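Chitooligosaccharidolytic beta-N-acetylglucosaminidase (PDB 3OZP) removes single beta-linked N-acetylglucosamine units from the non-reducing ends of chitooligosaccharides, with a preference for shorter chains. Local coordinates at residues Pro188-Leu193 with Lys217-His222; Asn199-Glu204 with Ala499-Glu504; Ile422-Thr427 with Arg443-Asn448; Phe454-Gly459 with Pro471-Gln476. One frame throughout, in Å; residues are numbered along the deposited sequence.

Contact 1: Pro188-Leu193 with Lys217-His222; sequences PYRGIL and KLNTFH
Arg190 and Asn219 carry the polar side of this contact. The guanidinium of Arg190, its chain bent at chi3 (-58°), meets the carbonyl Lys217 O side-on with NE at 3.1 Å and NH1 at 2.8 Å, the oxygen lying at its edge. Lys217 closes the preceding helix in a Schellman motif. The Asn219 amide crosses one guanidinium face, and both its ends are used: ND2 gives a nearly straight bond to Pro188 O (2.8 Å), while OD1 accepts Arg190 N (3.1 Å) and Thr220 OG1 from opposite faces of its plane. Glu127 supplies the countercharge to Arg190.

Backbone bonds follow. Asn219 N reaches Arg190 O, Ile192 N reaches Thr220 O at 2.9 Å, and His222 N reaches Ile192 O at 2.8 Å.

Apolar packing fills both sheet faces. Thr220 CB lies over the Tyr189 ring, 4.1 Å from its centroid, while the phenol oxygen bonds to Glu498; Gly191 fits because a CB there would strike this ring. On the other face Ile192 CD1 touches Leu218 CD1 at 3.9 Å, beneath Met213 of helix 203-215. Parallel neighbours joined through that helix form the first beta-alpha-beta unit of the TIM barrel.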
# COMPACT_ATOMS: atom_id res chain seq x y z
N PRO A 188 3.39 9.88 27.70
CA PRO A 188 2.08 9.27 27.96
C PRO A 188 1.13 9.26 26.76
O PRO A 188 0.18 8.48 26.74
CB PRO A 188 1.50 10.14 29.08
CG PRO A 188 2.16 11.46 28.91
CD PRO A 188 3.55 11.15 28.44
N TYR A 189 1.36 10.14 25.78
CA TYR A 189 0.50 10.22 24.59
C TYR A 189 1.26 9.73 23.36
O TYR A 189 2.17 10.40 22.88
CB TYR A 189 -0.02 11.65 24.38
CG TYR A 189 -1.09 11.78 23.30
CD1 TYR A 189 -2.40 12.13 23.63
CD2 TYR A 189 -0.79 11.57 21.96
CE1 TYR A 189 -3.39 12.26 22.64
CE2 TYR A 189 -1.76 11.68 20.97
CZ TYR A 189 -3.06 12.03 21.31
OH TYR A 189 -4.01 12.15 20.33
N ARG A 190 0.89 8.56 22.87
CA ARG A 190 1.58 7.93 21.74
C ARG A 190 0.53 7.51 20.72
O ARG A 190 -0.09 6.45 20.86
CB ARG A 190 2.43 6.75 22.22
CG ARG A 190 3.38 7.11 23.38
CD ARG A 190 4.26 5.95 23.86
NE ARG A 190 3.48 4.79 24.29
CZ ARG A 190 2.84 4.70 25.46
NH1 ARG A 190 2.16 3.60 25.75
NH2 ARG A 190 2.86 5.71 26.32
N GLY A 191 0.32 8.35 19.71
CA GLY A 191 -0.88 8.24 18.90
C GLY A 191 -0.77 8.05 17.40
O GLY A 191 0.30 8.20 16.81
N ILE A 192 -1.90 7.67 16.82
CA ILE A 192 -2.12 7.72 15.37
C ILE A 192 -3.42 8.47 15.13
O ILE A 192 -4.44 8.17 15.76
CB ILE A 192 -2.20 6.30 14.75
CG1 ILE A 192 -0.84 5.60 14.82
CG2 ILE A 192 -2.68 6.39 13.29
CD1 ILE A 192 -0.86 4.16 14.37
N LEU A 193 -3.37 9.45 14.24
CA LEU A 193 -4.59 10.09 13.75
C LEU A 193 -5.07 9.35 12.52
O LEU A 193 -4.31 9.14 11.57
CB LEU A 193 -4.35 11.57 13.41
CG LEU A 193 -5.54 12.37 12.86
CD1 LEU A 193 -5.38 13.83 13.19
CD2 LEU A 193 -5.70 12.21 11.34
N LYS A 217 2.92 -0.89 21.48
CA LYS A 217 2.58 -0.10 22.68
C LYS A 217 2.12 1.34 22.42
O LYS A 217 2.20 2.19 23.32
CB LYS A 217 3.71 -0.14 23.72
CG LYS A 217 4.14 -1.54 24.13
CD LYS A 217 5.22 -1.50 25.20
CE LYS A 217 5.64 -2.90 25.61
NZ LYS A 217 6.56 -3.54 24.64
N LEU A 218 1.64 1.62 21.21
CA LEU A 218 0.96 2.89 20.96
C LEU A 218 -0.36 2.85 21.72
O LEU A 218 -0.98 1.79 21.82
CB LEU A 218 0.75 3.12 19.46
CG LEU A 218 2.01 3.35 18.62
CD1 LEU A 218 1.71 3.18 17.14
CD2 LEU A 218 2.63 4.72 18.90
N ASN A 219 -0.79 3.99 22.26
CA ASN A 219 -1.93 3.98 23.19
C ASN A 219 -3.09 4.93 22.87
O ASN A 219 -4.04 5.03 23.65
CB ASN A 219 -1.44 4.20 24.64
CG ASN A 219 -0.96 5.62 24.91
OD1 ASN A 219 -1.03 6.50 24.05
ND2 ASN A 219 -0.48 5.85 26.14
N THR A 220 -3.00 5.64 21.74
CA THR A 220 -4.01 6.64 21.40
C THR A 220 -4.40 6.60 19.93
O THR A 220 -3.57 6.78 19.03
CB THR A 220 -3.59 8.08 21.80
OG1 THR A 220 -3.22 8.11 23.19
CG2 THR A 220 -4.75 9.05 21.58
N PHE A 221 -5.68 6.36 19.71
CA PHE A 221 -6.23 6.41 18.39
C PHE A 221 -7.09 7.67 18.30
O PHE A 221 -8.14 7.77 18.94
CB PHE A 221 -7.03 5.15 18.12
CG PHE A 221 -7.48 5.01 16.72
CD1 PHE A 221 -8.76 4.55 16.45
CD2 PHE A 221 -6.63 5.32 15.66
CE1 PHE A 221 -9.20 4.41 15.16
CE2 PHE A 221 -7.05 5.18 14.36
CZ PHE A 221 -8.35 4.72 14.10
N HIS A 222 -6.60 8.63 17.52
CA HIS A 222 -7.23 9.92 17.33
C HIS A 222 -8.09 9.81 16.07
O HIS A 222 -7.58 9.74 14.95
CB HIS A 222 -6.13 11.00 17.23
CG HIS A 222 -6.58 12.35 16.77
ND1 HIS A 222 -7.89 12.67 16.49
CD2 HIS A 222 -5.87 13.49 16.58
CE1 HIS A 222 -7.97 13.94 16.12
NE2 HIS A 222 -6.76 14.46 16.16

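Contact 2: Asn199-Glu204 with Ala499-Glu504. With OAN (O-(2-acetamido-2-deoxy D-glucopyranosylidene) amino-N-phenylcarbamate), chain B.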
# COMPACT_ATOMS: atom_id res chain seq x y z
N ASN A 199 -12.04 9.83 3.34
CA ASN A 199 -12.43 8.54 2.78
C ASN A 199 -12.88 7.65 3.92
O ASN A 199 -12.45 7.84 5.07
CB ASN A 199 -11.27 7.89 2.01
CG ASN A 199 -11.18 8.36 0.56
OD1 ASN A 199 -12.15 8.30 -0.19
ND2 ASN A 199 -10.00 8.82 0.17
N TYR A 200 -13.75 6.69 3.63
CA TYR A 200 -14.27 5.78 4.66
C TYR A 200 -13.31 4.63 4.95
O TYR A 200 -12.62 4.14 4.06
CB TYR A 200 -15.65 5.26 4.26
CG TYR A 200 -16.34 4.44 5.31
CD1 TYR A 200 -16.36 3.05 5.22
CD2 TYR A 200 -16.99 5.05 6.39
CE1 TYR A 200 -17.00 2.28 6.18
CE2 TYR A 200 -17.64 4.28 7.35
CZ TYR A 200 -17.64 2.90 7.24
OH TYR A 200 -18.27 2.13 8.18
N TYR A 201 -13.25 4.22 6.21
CA TYR A 201 -12.45 3.08 6.66
C TYR A 201 -13.39 2.10 7.31
O TYR A 201 -14.17 2.46 8.19
CB TYR A 201 -11.39 3.52 7.68
CG TYR A 201 -10.23 4.29 7.09
CD1 TYR A 201 -8.96 3.72 6.99
CD2 TYR A 201 -10.40 5.60 6.62
CE1 TYR A 201 -7.89 4.43 6.43
CE2 TYR A 201 -9.35 6.31 6.07
CZ TYR A 201 -8.10 5.73 5.98
OH TYR A 201 -7.06 6.44 5.44
N SER A 202 -13.34 0.84 6.86
CA SER A 202 -14.19 -0.19 7.45
C SER A 202 -13.82 -0.33 8.93
O SER A 202 -12.66 -0.14 9.31
CB SER A 202 -13.97 -1.52 6.74
OG SER A 202 -12.70 -2.07 7.08
N ILE A 203 -14.80 -0.65 9.77
CA ILE A 203 -14.49 -0.80 11.18
C ILE A 203 -13.54 -1.99 11.42
O ILE A 203 -12.73 -1.96 12.34
CB ILE A 203 -15.74 -0.76 12.13
CG1 ILE A 203 -16.25 -2.15 12.48
CG2 ILE A 203 -16.86 0.13 11.59
CD1 ILE A 203 -15.96 -2.49 13.91
N GLU A 204 -13.61 -3.01 10.55
CA GLU A 204 -12.62 -4.09 10.54
C GLU A 204 -11.20 -3.54 10.43
O GLU A 204 -10.31 -3.95 11.18
CB GLU A 204 -12.90 -5.08 9.39
CG GLU A 204 -12.15 -6.42 9.53
CD GLU A 204 -12.00 -7.19 8.21
OE1 GLU A 204 -11.09 -8.04 8.13
OE2 GLU A 204 -12.78 -6.95 7.26
N ALA A 499 1.42 10.25 14.71
CA ALA A 499 1.53 10.12 13.26
C ALA A 499 0.17 10.44 12.66
O ALA A 499 -0.84 9.91 13.10
CB ALA A 499 1.97 8.72 12.89
N ALA A 500 0.14 11.31 11.65
CA ALA A 500 -1.12 11.74 11.07
C ALA A 500 -1.37 11.06 9.73
O ALA A 500 -0.59 11.21 8.79
CB ALA A 500 -1.15 13.25 10.92
N LEU A 501 -2.44 10.28 9.65
CA LEU A 501 -2.89 9.74 8.36
C LEU A 501 -4.15 10.46 7.89
O LEU A 501 -5.28 10.05 8.17
CB LEU A 501 -3.08 8.22 8.40
CG LEU A 501 -3.54 7.54 7.09
CD1 LEU A 501 -2.67 7.93 5.88
CD2 LEU A 501 -3.57 6.02 7.28
N TRP A 502 -3.93 11.56 7.18
CA TRP A 502 -4.98 12.24 6.46
C TRP A 502 -5.35 11.37 5.26
O TRP A 502 -4.51 10.63 4.74
CB TRP A 502 -4.50 13.62 6.03
CG TRP A 502 -4.14 14.46 7.21
CD1 TRP A 502 -2.88 14.78 7.62
CD2 TRP A 502 -5.03 15.03 8.17
NE1 TRP A 502 -2.94 15.54 8.76
CE2 TRP A 502 -4.25 15.71 9.12
CE3 TRP A 502 -6.43 15.05 8.30
CZ2 TRP A 502 -4.80 16.41 10.20
CZ3 TRP A 502 -6.99 15.74 9.38
CH2 TRP A 502 -6.17 16.42 10.31
N SER A 503 -6.60 11.45 4.84
CA SER A 503 -7.14 10.40 3.98
C SER A 503 -7.69 10.87 2.64
O SER A 503 -8.53 10.20 2.04
CB SER A 503 -8.18 9.60 4.75
OG SER A 503 -7.59 8.98 5.89
N GLU A 504 -7.20 12.01 2.16
CA GLU A 504 -7.51 12.44 0.80
C GLU A 504 -7.10 11.35 -0.19
O GLU A 504 -7.73 11.19 -1.24
CB GLU A 504 -6.83 13.76 0.45
CG GLU A 504 -7.39 14.98 1.19
CD GLU A 504 -6.69 15.26 2.52
OE1 GLU A 504 -5.91 14.40 3.00
OE2 GLU A 504 -6.93 16.34 3.10
CAH OAN B . -4.09 20.28 10.60
CAG OAN B . -4.03 19.83 9.14
OAN OAN B . -3.14 19.09 8.76
NAI OAN B . -5.01 20.33 8.35
CAB OAN B . -5.17 20.01 6.91
CAC OAN B . -5.83 18.61 6.84
OAJ OAN B . -7.25 18.75 6.84
CAD OAN B . -5.38 17.87 5.59
OAK OAN B . -6.03 16.60 5.53
CAE OAN B . -3.88 17.72 5.71
CAF OAN B . -3.33 16.90 4.55
OAM OAN B . -1.91 16.75 4.69
OAL OAN B . -3.26 19.03 5.70
CAA OAN B . -3.93 20.12 6.21
NAY OAN B . -3.42 21.35 6.07
OAQ OAN B . -2.11 21.44 5.37
CAP OAN B . -2.03 22.33 4.34
OAR OAN B . -2.43 23.49 4.47
NAO OAN B . -1.46 21.90 3.20
CAS OAN B . -1.30 22.67 2.12
CAT OAN B . -0.22 23.56 2.05
CAU OAN B . -0.03 24.34 0.90
CAV OAN B . -0.91 24.21 -0.18
CAW OAN B . -1.98 23.31 -0.12
CAX OAN B . -2.16 22.54 1.03
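The wall of the sugar-binding pocket at the C-terminal end of the barrel is backed here by Asn199 and Tyr201, which both grip Ser503. Asn199 ND2 donates to Ser503 O at 2.7 Å in a bent bond (134°), with the oxygen tilted out of the amide plane; its OD1 accepts from the backbone N of Glu561 of the second subunit. Tyr201 brings its phenol oxygen to Ser503 OG at 2.6 Å, the serine lying at the edge of the ring. Ser503 OG is also bonded to Asp195 O, and Tyr201 OH to Ser506, so a small hydroxyl suits this buried junction. Leu501 CD2 packs 4.0 Å from Tyr201 OH.

In the TIM barrel this joins the loop after the first strand to the end of the eighth, where Trp502 and Glu504 turn away from Asn199 and Tyr201 and into the pocket. The indole of Trp502 lies under the pyranose of the bound inhibitor, with CAC 3.7 Å above the ring plane, the usual aromatic platform for a sugar. With an alanine in place of Trp502, the pyranose would probably lose this platform and be able to tilt in the pocket. Bent at chi2 (90°), Glu504 accepts the inhibitor hydroxyl OAK on OE2 at 2.6 Å. OAK corresponds to the 4-hydroxyl, consistent with recognition of a non-reducing end.

Contact 3: Ile422-Thr427 with Arg443-Asn448; sequences IIQVWT and RLIMSN. With OAN (O-(2-acetamido-2-deoxy D-glucopyranosylidene) amino-N-phenylcarbamate), chain B.
Ile422, Val425 and Ile445 give up the most surface in this pairing of parallel strands. Ile422 reaches in two directions: CG2 meets Ile445 CD1 at 3.8 Å, while CG1 lies over one face of the Arg443 guanidinium, whose NH1 is bonded to Lys418 O. On the opposite sheet face Val425 rests its CG2 against Leu444 CD2 at 3.9 Å and lies alongside Met446, with CB 4.0 Å from Met446 SD. Beta-branched Ile422, Val425 and Ile445 suit the extended backbone, and their methyls meet those of the next strand on each face of the sheet. Ile445 also packs CG2 against Gln424 CG, and its backbone links Ile423 O to Val425 N.

Gln424 and Ser447 form the polar end. With CG anti to the backbone nitrogen (chi1 -171°) and an extended chain, Gln424 sends NE2 to Ser447 OG at 2.9 Å, straight (168°) and in the amide plane. Ser447 OG is bonded in turn to Glu498 O. Glu498 also accepts from NE2, and His341 bonds to OE1, so both ends of the buried amide are satisfied.

Just past the strand, Trp426 CA lies 3.4 Å from Ser447 O. The indole turns into the active site, where the inhibitor's acetamido methyl CAH sits 3.4 Å above its plane, and NE1 bonds to Thr403 O. Replacing Trp426 by a serine is likely to leave this methyl without its flat apolar cover and Thr403 O without its donor.

These are the sixth and seventh strands of the barrel: helix 432-439 covers Val425 and Leu444, while strands 399-402 and 494-501 flank the pair.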
# COMPACT_ATOMS: atom_id res chain seq x y z
N ILE A 422 -4.63 21.77 25.23
CA ILE A 422 -3.43 21.13 24.70
C ILE A 422 -3.33 21.52 23.22
O ILE A 422 -4.33 21.53 22.51
CB ILE A 422 -3.53 19.59 24.81
CG1 ILE A 422 -3.66 19.17 26.28
CG2 ILE A 422 -2.33 18.90 24.12
CD1 ILE A 422 -4.21 17.76 26.48
N ILE A 423 -2.12 21.84 22.76
CA ILE A 423 -1.94 22.23 21.36
C ILE A 423 -1.28 21.10 20.56
O ILE A 423 -0.20 20.62 20.94
CB ILE A 423 -1.13 23.55 21.22
CG1 ILE A 423 -1.65 24.64 22.18
CG2 ILE A 423 -1.13 24.05 19.76
CD1 ILE A 423 -3.09 25.10 21.95
N GLN A 424 -1.93 20.68 19.48
CA GLN A 424 -1.34 19.69 18.58
C GLN A 424 -0.57 20.41 17.48
O GLN A 424 -1.16 21.11 16.65
CB GLN A 424 -2.38 18.73 17.98
CG GLN A 424 -1.73 17.57 17.21
CD GLN A 424 -2.67 16.40 16.92
OE1 GLN A 424 -3.87 16.46 17.19
NE2 GLN A 424 -2.11 15.34 16.36
N VAL A 425 0.74 20.23 17.49
CA VAL A 425 1.64 20.95 16.60
C VAL A 425 1.82 20.19 15.29
O VAL A 425 2.25 19.04 15.30
CB VAL A 425 3.01 21.17 17.28
CG1 VAL A 425 3.97 21.89 16.35
CG2 VAL A 425 2.84 21.95 18.59
N TRP A 426 1.50 20.83 14.18
CA TRP A 426 1.75 20.24 12.87
C TRP A 426 2.61 21.13 11.97
O TRP A 426 2.73 20.88 10.77
CB TRP A 426 0.44 19.83 12.18
CG TRP A 426 -0.44 20.98 11.80
CD1 TRP A 426 -1.23 21.71 12.64
CD2 TRP A 426 -0.62 21.54 10.49
NE1 TRP A 426 -1.89 22.69 11.93
CE2 TRP A 426 -1.53 22.61 10.61
CE3 TRP A 426 -0.09 21.23 9.23
CZ2 TRP A 426 -1.93 23.37 9.52
CZ3 TRP A 426 -0.49 22.00 8.14
CH2 TRP A 426 -1.40 23.05 8.29
N THR A 427 3.21 22.17 12.55
CA THR A 427 4.23 22.97 11.89
C THR A 427 5.48 22.10 11.72
O THR A 427 5.49 20.97 12.19
CB THR A 427 4.62 24.21 12.74
OG1 THR A 427 5.26 23.78 13.95
CG2 THR A 427 3.41 25.05 13.08
N ARG A 443 1.07 22.74 26.80
CA ARG A 443 1.40 21.34 26.57
C ARG A 443 1.16 21.01 25.10
O ARG A 443 0.21 21.50 24.49
CB ARG A 443 0.57 20.43 27.47
CG ARG A 443 0.71 20.72 28.95
CD ARG A 443 -0.61 21.19 29.52
NE ARG A 443 -1.37 20.08 30.07
CZ ARG A 443 -2.70 20.06 30.19
NH1 ARG A 443 -3.44 21.08 29.79
NH2 ARG A 443 -3.28 18.99 30.72
N LEU A 444 2.03 20.17 24.55
CA LEU A 444 2.00 19.90 23.11
C LEU A 444 1.88 18.42 22.77
O LEU A 444 2.36 17.55 23.50
CB LEU A 444 3.25 20.47 22.43
CG LEU A 444 3.74 21.90 22.68
CD1 LEU A 444 5.00 22.13 21.88
CD2 LEU A 444 2.68 22.94 22.32
N ILE A 445 1.22 18.15 21.64
CA ILE A 445 1.29 16.85 20.98
C ILE A 445 2.00 17.10 19.66
O ILE A 445 1.58 17.94 18.87
CB ILE A 445 -0.12 16.24 20.74
CG1 ILE A 445 -0.77 15.87 22.08
CG2 ILE A 445 -0.02 15.01 19.82
CD1 ILE A 445 -2.28 15.71 22.02
N MET A 446 3.10 16.38 19.44
CA MET A 446 3.94 16.60 18.28
C MET A 446 3.49 15.80 17.06
O MET A 446 3.47 14.57 17.09
CB MET A 446 5.40 16.30 18.62
CG MET A 446 6.42 17.02 17.73
SD MET A 446 6.23 18.81 17.57
CE MET A 446 6.07 19.29 19.29
N SER A 447 3.13 16.51 16.01
CA SER A 447 2.77 15.91 14.74
C SER A 447 3.38 16.74 13.62
O SER A 447 2.71 17.03 12.63
CB SER A 447 1.25 15.86 14.58
OG SER A 447 0.66 15.02 15.55
N ASN A 448 4.64 17.14 13.80
CA ASN A 448 5.28 18.03 12.83
C ASN A 448 5.29 17.42 11.43
O ASN A 448 5.74 16.29 11.24
CB ASN A 448 6.69 18.50 13.28
CG ASN A 448 7.60 17.36 13.70
OD1 ASN A 448 7.30 16.63 14.65
ND2 ASN A 448 8.74 17.25 13.03
CAH OAN B . -4.09 20.28 10.60
CAG OAN B . -4.03 19.83 9.14
OAN OAN B . -3.14 19.09 8.76
NAI OAN B . -5.01 20.33 8.35
CAB OAN B . -5.17 20.01 6.91
CAC OAN B . -5.83 18.61 6.84
OAJ OAN B . -7.25 18.75 6.84
CAD OAN B . -5.38 17.87 5.59
OAK OAN B . -6.03 16.60 5.53
CAE OAN B . -3.88 17.72 5.71
CAF OAN B . -3.33 16.90 4.55
OAM OAN B . -1.91 16.75 4.69
OAL OAN B . -3.26 19.03 5.70
CAA OAN B . -3.93 20.12 6.21
NAY OAN B . -3.42 21.35 6.07
OAQ OAN B . -2.11 21.44 5.37
CAP OAN B . -2.03 22.33 4.34
OAR OAN B . -2.43 23.49 4.47
NAO OAN B . -1.46 21.90 3.20
CAS OAN B . -1.30 22.67 2.12
CAT OAN B . -0.22 23.56 2.05
CAU OAN B . -0.03 24.34 0.90
CAV OAN B . -0.91 24.21 -0.18
CAW OAN B . -1.98 23.31 -0.12
CAX OAN B . -2.16 22.54 1.03

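Contact 4: Phe454-Gly459 with Pro471-Gln476. With OAN (O-(2-acetamido-2-deoxy D-glucopyranosylidene) amino-N-phenylcarbamate), chain B.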
# COMPACT_ATOMS: atom_id res chain seq x y z
N PHE A 454 1.96 11.11 7.43
CA PHE A 454 2.12 9.82 6.75
C PHE A 454 1.46 9.78 5.38
O PHE A 454 1.63 8.82 4.62
CB PHE A 454 1.60 8.69 7.65
CG PHE A 454 2.59 8.24 8.70
CD1 PHE A 454 3.63 9.07 9.13
CD2 PHE A 454 2.46 6.98 9.29
CE1 PHE A 454 4.54 8.64 10.11
CE2 PHE A 454 3.36 6.55 10.27
CZ PHE A 454 4.40 7.38 10.68
N ASP A 455 0.71 10.84 5.07
CA ASP A 455 0.05 10.97 3.78
C ASP A 455 0.95 11.55 2.68
O ASP A 455 0.65 11.42 1.49
CB ASP A 455 -1.23 11.81 3.93
CG ASP A 455 -0.97 13.19 4.52
OD1 ASP A 455 -0.19 13.31 5.49
OD2 ASP A 455 -1.57 14.16 4.03
N CYS A 456 2.05 12.20 3.09
CA CYS A 456 2.95 12.88 2.15
C CYS A 456 3.65 11.96 1.16
O CYS A 456 4.02 10.83 1.50
CB CYS A 456 4.04 13.65 2.91
SG CYS A 456 3.49 14.71 4.24
N GLY A 457 3.86 12.47 -0.05
CA GLY A 457 4.73 11.81 -1.02
C GLY A 457 4.08 11.30 -2.29
O GLY A 457 4.76 11.11 -3.30
N TYR A 458 2.78 11.09 -2.25
CA TYR A 458 2.08 10.47 -3.38
C TYR A 458 1.72 11.50 -4.45
O TYR A 458 2.11 12.66 -4.35
CB TYR A 458 0.87 9.68 -2.89
CG TYR A 458 1.29 8.56 -1.98
CD1 TYR A 458 1.63 7.31 -2.50
CD2 TYR A 458 1.41 8.76 -0.60
CE1 TYR A 458 2.04 6.28 -1.67
CE2 TYR A 458 1.82 7.73 0.23
CZ TYR A 458 2.13 6.50 -0.31
OH TYR A 458 2.53 5.48 0.52
N GLY A 459 1.01 11.06 -5.49
CA GLY A 459 0.62 11.96 -6.56
C GLY A 459 -0.26 13.07 -6.03
O GLY A 459 -0.79 12.97 -4.92
N PRO A 471 8.44 15.30 -0.06
CA PRO A 471 8.52 13.86 -0.36
C PRO A 471 7.94 12.92 0.71
O PRO A 471 7.58 13.35 1.81
CB PRO A 471 10.03 13.62 -0.51
CG PRO A 471 10.66 14.65 0.37
CD PRO A 471 9.74 15.84 0.38
N TYR A 472 7.84 11.64 0.35
CA TYR A 472 7.43 10.58 1.27
C TYR A 472 8.42 10.48 2.42
O TYR A 472 9.64 10.49 2.20
CB TYR A 472 7.36 9.26 0.50
CG TYR A 472 6.94 8.05 1.30
CD1 TYR A 472 7.89 7.21 1.88
CD2 TYR A 472 5.59 7.71 1.44
CE1 TYR A 472 7.51 6.08 2.60
CE2 TYR A 472 5.20 6.58 2.15
CZ TYR A 472 6.16 5.77 2.73
OH TYR A 472 5.78 4.65 3.43
N ILE A 473 7.89 10.40 3.63
CA ILE A 473 8.72 10.37 4.83
C ILE A 473 9.04 8.93 5.19
O ILE A 473 8.16 8.17 5.58
CB ILE A 473 8.01 11.07 6.01
CG1 ILE A 473 7.63 12.50 5.63
CG2 ILE A 473 8.89 11.01 7.28
CD1 ILE A 473 6.70 13.19 6.62
N GLY A 474 10.32 8.55 5.04
CA GLY A 474 10.78 7.21 5.40
C GLY A 474 10.81 7.01 6.91
O GLY A 474 10.88 7.99 7.65
N TRP A 475 10.76 5.76 7.35
CA TRP A 475 10.79 5.43 8.78
C TRP A 475 12.03 5.99 9.48
O TRP A 475 11.99 6.29 10.67
CB TRP A 475 10.70 3.91 9.00
CG TRP A 475 12.00 3.18 8.78
CD1 TRP A 475 12.46 2.65 7.61
CD2 TRP A 475 13.01 2.90 9.77
NE1 TRP A 475 13.69 2.07 7.80
CE2 TRP A 475 14.05 2.20 9.11
CE3 TRP A 475 13.15 3.18 11.13
CZ2 TRP A 475 15.21 1.78 9.78
CZ3 TRP A 475 14.29 2.75 11.80
CH2 TRP A 475 15.31 2.06 11.12
N GLN A 476 13.13 6.11 8.74
CA GLN A 476 14.38 6.66 9.27
C GLN A 476 14.17 8.09 9.79
O GLN A 476 14.65 8.44 10.87
CB GLN A 476 15.49 6.65 8.21
CG GLN A 476 15.77 5.29 7.56
CD GLN A 476 15.02 5.08 6.26
OE1 GLN A 476 13.81 5.33 6.17
NE2 GLN A 476 15.72 4.61 5.24
CAH OAN B . -4.09 20.28 10.60
CAG OAN B . -4.03 19.83 9.14
OAN OAN B . -3.14 19.09 8.76
NAI OAN B . -5.01 20.33 8.35
CAB OAN B . -5.17 20.01 6.91
CAC OAN B . -5.83 18.61 6.84
OAJ OAN B . -7.25 18.75 6.84
CAD OAN B . -5.38 17.87 5.59
OAK OAN B . -6.03 16.60 5.53
CAE OAN B . -3.88 17.72 5.71
CAF OAN B . -3.33 16.90 4.55
OAM OAN B . -1.91 16.75 4.69
OAL OAN B . -3.26 19.03 5.70
CAA OAN B . -3.93 20.12 6.21
NAY OAN B . -3.42 21.35 6.07
OAQ OAN B . -2.11 21.44 5.37
CAP OAN B . -2.03 22.33 4.34
OAR OAN B . -2.43 23.49 4.47
NAO OAN B . -1.46 21.90 3.20
CAS OAN B . -1.30 22.67 2.12
CAT OAN B . -0.22 23.56 2.05
CAU OAN B . -0.03 24.34 0.90
CAV OAN B . -0.91 24.21 -0.18
CAW OAN B . -1.98 23.31 -0.12
CAX OAN B . -2.16 22.54 1.03
O HOH W 1 4.77 10.37 4.12
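Tyr458 and Tyr472 lie side by side in the excursion between the seventh and eighth barrel strands, pointing the same way but with their ring planes 89° apart. Their centroids are 5.8 Å apart, and the nearest approach is Tyr472 CE2 to Tyr458 OH at 3.3 Å. A chi1 of -180° swings the Tyr472 ring away from its own backbone N, bringing it alongside Cys456 O and Tyr458. Each tyrosine also makes an edge-to-face pair with the other kind on the second subunit; a flat ring suits the place because it can meet one tyrosine within its own chain and another across the homodimer interface.

Next to the rings the two main chains come close. Gly457 CA stands 3.4 Å from Tyr472 N; a side chain there would run into Tyr472 CB, and the positive phi of 116° suits a residue without one. Cys456 is fixed by its disulfide to Cys469, which ties this loop next to Trp468, a residue essential for chitooligosaccharide binding. Cys456 SG also touches Ile473 CD1 at 4.3 Å.

Asp455, facing away from Tyr472, turns to the pocket and accepts the inhibitor hydroxyl OAM on OD2 at 2.7 Å. The loop and the residues leading into helix 475-480 are further joined by one water, which donates to Cys456 O at 2.8 Å and accepts from Ile473 N at 3.2 Å.

How the contacts relate
Contacts 1 and 3 are buried pairings of parallel strands in the same barrel, both built on backbone ladders and branched apolar side chains; contact 1 adds a charged and amide cluster, contact 3 an active-site tryptophan. Contacts 2 and 4, also buried, join loops with few or no direct hydrogen bonds and reach the second subunit; only Pro471 of contact 4 is exposed among the touching residues. Strand 494-501 links contacts 1, 2 and 4: Leu193 bonds to Ala499 and Leu501, and Ala500 O receives Phe454 N. Contacts 2, 3 and 4 converge on one inhibitor, contact 2 giving a platform and a carboxylate, contact 3 an acetamido-methyl cover, contact 4 a second carboxylate; contact 1 stays second-shell.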